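Local coordinates for fucolectin-related protein (Streptococcus pneumoniae, PDB 2WMF) that is a family 98 glycoside hydrolase, probably cleaving blood group antigen carbohydrates of the host, at residues I545-Y556 / I569-S580. Numbering follows the deposited sequence.
Sequences INISGDKNHYTY and ITVNHNGMVEMS
This contact closes one edge of the C-terminal beta sandwich, where each segment runs from one sheet into the other. Strand 546-549 pairs antiparallel with strand 576-580 in one sheet, and the start of strand 554-561 with the end of strand 566-573 in the other. Asn546 with Ser580, Ser548 with Glu578 and Thr555 with Asn572 are hydrogen-bonded pairs. Between the sheets, CD1 of Ile569 meets CD1 of Ile545 at 3.5 Å, the two side chains crossing at about a right angle. Ile569 CD1 also lies 3.6 Å from Tyr556 CD1. Ile547 CD1 sits 3.8 Å above one face of the Tyr556 ring, toward its rim. Val577 spreads both branches: CG1 touches Ile547 CD1, and CG2 reaches Tyr554 CB at 3.6 Å.

Where the chain passes between the sheets, Asp550 to His553 form a type II beta turn, and the two ends of the turn meet the Asn574-Gly575-Met576 link. Asp550 grips Met576 twice. Its N donates to Met576 O, and its OD2 takes the Met576 N-H at 3.0 Å, almost straight but from above the carboxylate plane. Chi1 of -72° sets the carboxylate beside its own backbone N, toward Met576. Water 3 bridges His553 O and Met576 O. On the outer face, Asn572 ND2 is hydrogen-bonded to Thr530 OG1 on the adjacent strand 529-536, while Thr555 OG1 donates to a lone pair of Asn572 OD1 at 2.9 Å.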
ATOM      1  N   ILE A 545      13.433   7.223  29.438  1.00 28.02           N
ATOM      2  CA  ILE A 545      12.738   6.570  28.326  1.00 26.74           C
ATOM      3  C   ILE A 545      11.895   5.354  28.775  1.00 24.18           C
ATOM      4  O   ILE A 545      12.199   4.652  29.751  1.00 23.63           O
ATOM      5  CB  ILE A 545      13.806   6.128  27.277  1.00 27.13           C
ATOM      6  CG1 ILE A 545      13.252   5.672  25.947  1.00 29.20           C
ATOM      7  CG2 ILE A 545      14.598   4.953  27.784  1.00 27.86           C
ATOM      8  CD1 ILE A 545      14.348   5.059  25.132  1.00 29.20           C
ATOM      9  N   ASN A 546      10.804   5.149  28.076  1.00 21.43           N
ATOM     10  CA  ASN A 546      10.044   3.923  28.112  1.00 20.45           C
ATOM     11  C   ASN A 546      10.276   3.278  26.753  1.00 18.16           C
ATOM     12  O   ASN A 546       9.982   3.894  25.762  1.00 16.96           O
ATOM     13  CB  ASN A 546       8.572   4.269  28.177  1.00 21.76           C
ATOM     14  CG  ASN A 546       7.920   3.723  29.342  1.00 28.16           C
ATOM     15  OD1 ASN A 546       7.135   2.759  29.236  1.00 36.92           O
ATOM     16  ND2 ASN A 546       8.229   4.303  30.518  1.00 31.44           N
ATOM     17  N   ILE A 547      10.831   2.077  26.720  1.00 15.97           N
ATOM     18  CA  ILE A 547      11.194   1.446  25.443  1.00 15.50           C
ATOM     19  C   ILE A 547      10.762  -0.007  25.397  1.00 14.84           C
ATOM     20  O   ILE A 547      10.840  -0.714  26.388  1.00 15.37           O
ATOM     21  CB  ILE A 547      12.723   1.602  25.127  1.00 14.69           C
ATOM     22  CG1 ILE A 547      13.091   1.015  23.745  1.00 15.77           C
ATOM     23  CG2 ILE A 547      13.590   0.974  26.193  1.00 17.68           C
ATOM     24  CD1 ILE A 547      14.447   1.447  23.223  1.00 15.54           C
ATOM     25  N   SER A 548      10.319  -0.450  24.220  1.00 13.44           N
ATOM     26  CA  SER A 548       9.985  -1.818  24.005  1.00 13.86           C
ATOM     27  C   SER A 548      10.237  -2.132  22.530  1.00 13.35           C
ATOM     28  O   SER A 548      10.530  -1.245  21.746  1.00 12.48           O
ATOM     29  CB  SER A 548       8.523  -2.088  24.361  1.00 15.33           C
ATOM     30  OG  SER A 548       7.660  -1.451  23.462  1.00 17.02           O
ATOM     31  N   GLY A 549      10.118  -3.396  22.177  1.00 13.42           N
ATOM     32  CA  GLY A 549      10.342  -3.787  20.791  1.00 13.22           C
ATOM     33  C   GLY A 549      10.151  -5.248  20.564  1.00 13.54           C
ATOM     34  O   GLY A 549       9.790  -5.984  21.504  1.00 14.54           O
ATOM     35  N   ASP A 550      10.419  -5.681  19.334  1.00 13.04           N
ATOM     36  CA  ASP A 550      10.299  -7.107  19.030  1.00 13.80           C
ATOM     37  C   ASP A 550      11.272  -7.889  19.919  1.00 13.80           C
ATOM     38  O   ASP A 550      12.477  -7.595  19.988  1.00 12.68           O
ATOM     39  CB  ASP A 550      10.603  -7.405  17.561  1.00 13.69           C
ATOM     40  CG  ASP A 550       9.503  -6.918  16.605  1.00 13.24           C
ATOM     41  OD1 ASP A 550       8.335  -6.665  17.025  1.00 13.36           O
ATOM     42  OD2 ASP A 550       9.806  -6.822  15.383  1.00 12.40           O
ATOM     43  N   LYS A 551      10.734  -8.902  20.588  1.00 14.83           N
ATOM     44  CA  LYS A 551      11.522  -9.670  21.552  1.00 16.70           C
ATOM     45  C   LYS A 551      12.797 -10.244  20.905  1.00 15.87           C
ATOM     46  O   LYS A 551      12.739 -10.805  19.816  1.00 15.60           O
ATOM     47  CB  LYS A 551      10.643 -10.774  22.139  1.00 17.79           C
ATOM     48  CG  LYS A 551      11.326 -11.568  23.235  1.00 19.49           C
ATOM     49  CD  LYS A 551      10.407 -12.702  23.767  1.00 21.71           C
ATOM     50  CE  LYS A 551      11.206 -13.727  24.595  1.00 25.61           C
ATOM     51  NZ  LYS A 551      12.116 -13.046  25.586  1.00 30.87           N
ATOM     52  N   ASN A 552      13.938 -10.093  21.581  1.00 15.92           N
ATOM     53  CA  ASN A 552      15.253 -10.579  21.138  1.00 15.90           C
ATOM     54  C   ASN A 552      15.775  -9.972  19.843  1.00 15.00           C
ATOM     55  O   ASN A 552      16.755 -10.470  19.261  1.00 15.05           O
ATOM     56  CB  ASN A 552      15.301 -12.117  20.994  1.00 16.62           C
ATOM     57  CG  ASN A 552      14.922 -12.829  22.260  1.00 20.58           C
ATOM     58  OD1 ASN A 552      14.118 -13.774  22.247  1.00 26.19           O
ATOM     59  ND2 ASN A 552      15.535 -12.425  23.345  1.00 22.39           N
ATOM     60  N   HIS A 553      15.149  -8.872  19.418  1.00 13.42           N
ATOM     61  CA  HIS A 553      15.519  -8.243  18.147  1.00 13.45           C
ATOM     62  C   HIS A 553      15.951  -6.780  18.259  1.00 12.49           C
ATOM     63  O   HIS A 553      15.966  -6.043  17.260  1.00 12.33           O
ATOM     64  CB  HIS A 553      14.393  -8.471  17.118  1.00 12.67           C
ATOM     65  CG  HIS A 553      14.352  -9.883  16.644  1.00 13.67           C
ATOM     66  ND1 HIS A 553      14.919 -10.290  15.459  1.00 16.44           N
ATOM     67  CD2 HIS A 553      13.941 -11.006  17.270  1.00 12.90           C
ATOM     68  CE1 HIS A 553      14.817 -11.607  15.356  1.00 14.43           C
ATOM     69  NE2 HIS A 553      14.207 -12.065  16.431  1.00 18.65           N
ATOM     70  N   TYR A 554      16.360  -6.362  19.468  1.00 12.30           N
ATOM     71  CA  TYR A 554      17.011  -5.070  19.597  1.00 12.73           C
ATOM     72  C   TYR A 554      17.874  -4.916  20.839  1.00 12.79           C
ATOM     73  O   TYR A 554      17.618  -5.537  21.861  1.00 13.20           O
ATOM     74  CB  TYR A 554      15.976  -3.932  19.582  1.00 13.08           C
ATOM     75  CG  TYR A 554      15.141  -3.829  20.853  1.00 13.62           C
ATOM     76  CD1 TYR A 554      15.396  -2.838  21.800  1.00 14.77           C
ATOM     77  CD2 TYR A 554      14.104  -4.731  21.107  1.00 14.37           C
ATOM     78  CE1 TYR A 554      14.642  -2.746  22.962  1.00 14.75           C
ATOM     79  CE2 TYR A 554      13.341  -4.655  22.290  1.00 15.10           C
ATOM     80  CZ  TYR A 554      13.635  -3.661  23.213  1.00 14.16           C
ATOM     81  OH  TYR A 554      12.865  -3.577  24.396  1.00 18.37           O
ATOM     82  N   THR A 555      18.892  -4.087  20.691  1.00 12.21           N
ATOM     83  CA  THR A 555      19.657  -3.539  21.790  1.00 13.88           C
ATOM     84  C   THR A 555      19.800  -2.035  21.615  1.00 13.95           C
ATOM     85  O   THR A 555      19.503  -1.480  20.561  1.00 13.73           O
ATOM     86  CB  THR A 555      21.042  -4.197  21.929  1.00 13.76           C
ATOM     87  OG1 THR A 555      21.856  -3.879  20.803  1.00 15.19           O
ATOM     88  CG2 THR A 555      20.926  -5.715  22.050  1.00 14.41           C
ATOM     89  N   TYR A 556      20.198  -1.340  22.683  1.00 15.15           N
ATOM     90  CA  TYR A 556      20.391   0.105  22.597  1.00 15.92           C
ATOM     91  C   TYR A 556      21.410   0.638  23.600  1.00 16.88           C
ATOM     92  O   TYR A 556      21.684  -0.001  24.624  1.00 17.62           O
ATOM     93  CB  TYR A 556      19.055   0.857  22.737  1.00 16.64           C
ATOM     94  CG  TYR A 556      18.423   0.753  24.104  1.00 16.17           C
ATOM     95  CD1 TYR A 556      18.605   1.755  25.049  1.00 20.11           C
ATOM     96  CD2 TYR A 556      17.625  -0.339  24.446  1.00 16.71           C
ATOM     97  CE1 TYR A 556      18.028   1.664  26.312  1.00 19.91           C
ATOM     98  CE2 TYR A 556      17.046  -0.443  25.714  1.00 18.32           C
ATOM     99  CZ  TYR A 556      17.253   0.565  26.637  1.00 20.08           C
ATOM    100  OH  TYR A 556      16.661   0.470  27.878  1.00 20.36           O
ATOM    101  N   ILE A 569      20.039   8.174  21.448  1.00 12.58           N
ATOM    102  CA  ILE A 569      19.823   6.741  21.605  1.00 12.31           C
ATOM    103  C   ILE A 569      20.235   6.037  20.314  1.00 12.11           C
ATOM    104  O   ILE A 569      19.797   6.401  19.213  1.00 11.15           O
ATOM    105  CB  ILE A 569      18.373   6.353  22.067  1.00 13.01           C
ATOM    106  CG1 ILE A 569      18.337   4.848  22.359  1.00 13.33           C
ATOM    107  CG2 ILE A 569      17.371   6.782  21.064  1.00 14.67           C
ATOM    108  CD1 ILE A 569      17.161   4.402  23.135  1.00 13.99           C
ATOM    109  N   THR A 570      21.118   5.045  20.468  1.00 12.65           N
ATOM    110  CA  THR A 570      21.652   4.250  19.360  1.00 12.74           C
ATOM    111  C   THR A 570      20.966   2.916  19.472  1.00 13.21           C
ATOM    112  O   THR A 570      21.173   2.216  20.443  1.00 15.30           O
ATOM    113  CB  THR A 570      23.176   4.118  19.529  1.00 13.74           C
ATOM    114  OG1 THR A 570      23.695   5.445  19.534  1.00 16.97           O
ATOM    115  CG2 THR A 570      23.762   3.363  18.371  1.00 14.84           C
ATOM    116  N   VAL A 571      20.110   2.593  18.496  1.00 11.29           N
ATOM    117  CA  VAL A 571      19.284   1.385  18.554  1.00 10.99           C
ATOM    118  C   VAL A 571      19.817   0.407  17.508  1.00 10.57           C
ATOM    119  O   VAL A 571      19.840   0.722  16.334  1.00 11.57           O
ATOM    120  CB  VAL A 571      17.785   1.676  18.272  1.00 10.24           C
ATOM    121  CG1 VAL A 571      16.962   0.411  18.405  1.00 11.11           C
ATOM    122  CG2 VAL A 571      17.270   2.784  19.235  1.00 10.24           C
ATOM    123  N   ASN A 572      20.227  -0.783  17.920  1.00 11.60           N
ATOM    124  CA  ASN A 572      20.643  -1.854  16.979  1.00 11.83           C
ATOM    125  C   ASN A 572      19.506  -2.860  16.911  1.00 11.19           C
ATOM    126  O   ASN A 572      19.113  -3.429  17.936  1.00 12.25           O
ATOM    127  CB  ASN A 572      21.890  -2.554  17.502  1.00 13.39           C
ATOM    128  CG  ASN A 572      22.841  -1.598  18.121  1.00 19.44           C
ATOM    129  OD1 ASN A 572      23.004  -1.568  19.375  1.00 27.88           O
ATOM    130  ND2 ASN A 572      23.406  -0.731  17.302  1.00 21.32           N
ATOM    131  N   HIS A 573      18.921  -3.039  15.734  1.00 10.62           N
ATOM    132  CA  HIS A 573      17.658  -3.769  15.668  1.00  9.63           C
ATOM    133  C   HIS A 573      17.474  -4.468  14.325  1.00  9.69           C
ATOM    134  O   HIS A 573      18.085  -4.080  13.358  1.00  9.49           O
ATOM    135  CB  HIS A 573      16.470  -2.875  16.067  1.00  9.66           C
ATOM    136  CG  HIS A 573      16.148  -1.720  15.154  1.00  8.72           C
ATOM    137  ND1 HIS A 573      17.001  -0.661  14.888  1.00 12.34           N
ATOM    138  CD2 HIS A 573      14.977  -1.416  14.539  1.00  6.07           C
ATOM    139  CE1 HIS A 573      16.349   0.238  14.150  1.00  6.64           C
ATOM    140  NE2 HIS A 573      15.140  -0.217  13.891  1.00 10.41           N
ATOM    141  N   ASN A 574      16.615  -5.486  14.325  1.00 10.03           N
ATOM    142  CA  ASN A 574      16.041  -6.015  13.087  1.00  8.83           C
ATOM    143  C   ASN A 574      14.592  -6.286  13.395  1.00  9.00           C
ATOM    144  O   ASN A 574      14.234  -7.336  13.901  1.00  8.65           O
ATOM    145  CB  ASN A 574      16.773  -7.253  12.584  1.00  9.08           C
ATOM    146  CG  ASN A 574      16.368  -7.623  11.155  1.00 10.32           C
ATOM    147  OD1 ASN A 574      15.379  -7.122  10.663  1.00  9.62           O
ATOM    148  ND2 ASN A 574      17.164  -8.466  10.475  1.00 11.15           N
ATOM    149  N   GLY A 575      13.771  -5.260  13.191  1.00  9.13           N
ATOM    150  CA  GLY A 575      12.383  -5.309  13.632  1.00  9.23           C
ATOM    151  C   GLY A 575      11.929  -3.977  14.199  1.00  8.67           C
ATOM    152  O   GLY A 575      12.531  -2.909  13.942  1.00  9.56           O
ATOM    153  N   MET A 576      10.835  -4.066  14.963  1.00  9.13           N
ATOM    154  CA  MET A 576      10.158  -2.921  15.564  1.00 10.39           C
ATOM    155  C   MET A 576      10.812  -2.525  16.909  1.00  9.93           C
ATOM    156  O   MET A 576      11.137  -3.398  17.733  1.00  9.01           O
ATOM    157  CB  MET A 576       8.683  -3.281  15.806  1.00 10.24           C
ATOM    158  CG  MET A 576       7.836  -2.064  16.200  1.00 10.28           C
ATOM    159  SD  MET A 576       6.102  -2.529  16.486  1.00 18.82           S
ATOM    160  CE  MET A 576       4.945  -1.300  15.845  1.00 19.54           C
ATOM    161  N   VAL A 577      10.922  -1.206  17.132  1.00  9.36           N
ATOM    162  CA  VAL A 577      11.290  -0.637  18.437  1.00 10.16           C
ATOM    163  C   VAL A 577      10.363   0.564  18.637  1.00 10.63           C
ATOM    164  O   VAL A 577      10.149   1.356  17.712  1.00 10.84           O
ATOM    165  CB  VAL A 577      12.811  -0.227  18.520  1.00  9.87           C
ATOM    166  CG1 VAL A 577      13.173   0.424  19.868  1.00 11.10           C
ATOM    167  CG2 VAL A 577      13.673  -1.432  18.257  1.00 10.09           C
ATOM    168  N   GLU A 578       9.788   0.688  19.836  1.00 10.72           N
ATOM    169  CA  GLU A 578       8.899   1.808  20.178  1.00 12.69           C
ATOM    170  C   GLU A 578       9.407   2.472  21.458  1.00 12.06           C
ATOM    171  O   GLU A 578       9.870   1.787  22.354  1.00 12.26           O
ATOM    172  CB  GLU A 578       7.480   1.301  20.465  1.00 13.45           C
ATOM    173  CG  GLU A 578       6.783   0.658  19.310  1.00 17.96           C
ATOM    174  CD  GLU A 578       5.322   0.347  19.566  1.00 19.38           C
ATOM    175  OE1 GLU A 578       5.042  -0.783  20.079  1.00 22.59           O
ATOM    176  OE2 GLU A 578       4.469   1.229  19.234  1.00 23.82           O
ATOM    177  N   MET A 579       9.301   3.796  21.530  1.00 11.76           N
ATOM    178  CA  MET A 579       9.756   4.562  22.710  1.00 13.26           C
ATOM    179  C   MET A 579       8.797   5.671  23.026  1.00 12.72           C
ATOM    180  O   MET A 579       8.200   6.214  22.126  1.00 12.40           O
ATOM    181  CB  MET A 579      11.038   5.317  22.394  1.00 15.14           C
ATOM    182  CG  MET A 579      12.166   4.518  22.047  1.00 19.09           C
ATOM    183  SD  MET A 579      13.455   5.657  21.486  1.00 19.22           S
ATOM    184  CE  MET A 579      14.002   4.490  20.251  1.00 22.51           C
ATOM    185  N   SER A 580       8.692   6.005  24.306  1.00 11.71           N
ATOM    186  CA  SER A 580       8.004   7.224  24.780  1.00 13.32           C
ATOM    187  C   SER A 580       9.061   7.991  25.574  1.00 13.31           C
ATOM    188  O   SER A 580       9.732   7.423  26.447  1.00 14.14           O
ATOM    189  CB  SER A 580       6.824   6.844  25.675  1.00 14.01           C
ATOM    190  OG  SER A 580       6.146   7.979  26.171  1.00 19.50           O
TER
HETATM  191  O   HOH W   1       6.977  -2.299  21.084  1.00 35.15           O
HETATM  192  O   HOH W   2      11.871  -8.645  14.773  1.00 10.98           O
HETATM  193  O   HOH W   3      13.408  -5.005  16.600  1.00 15.08           O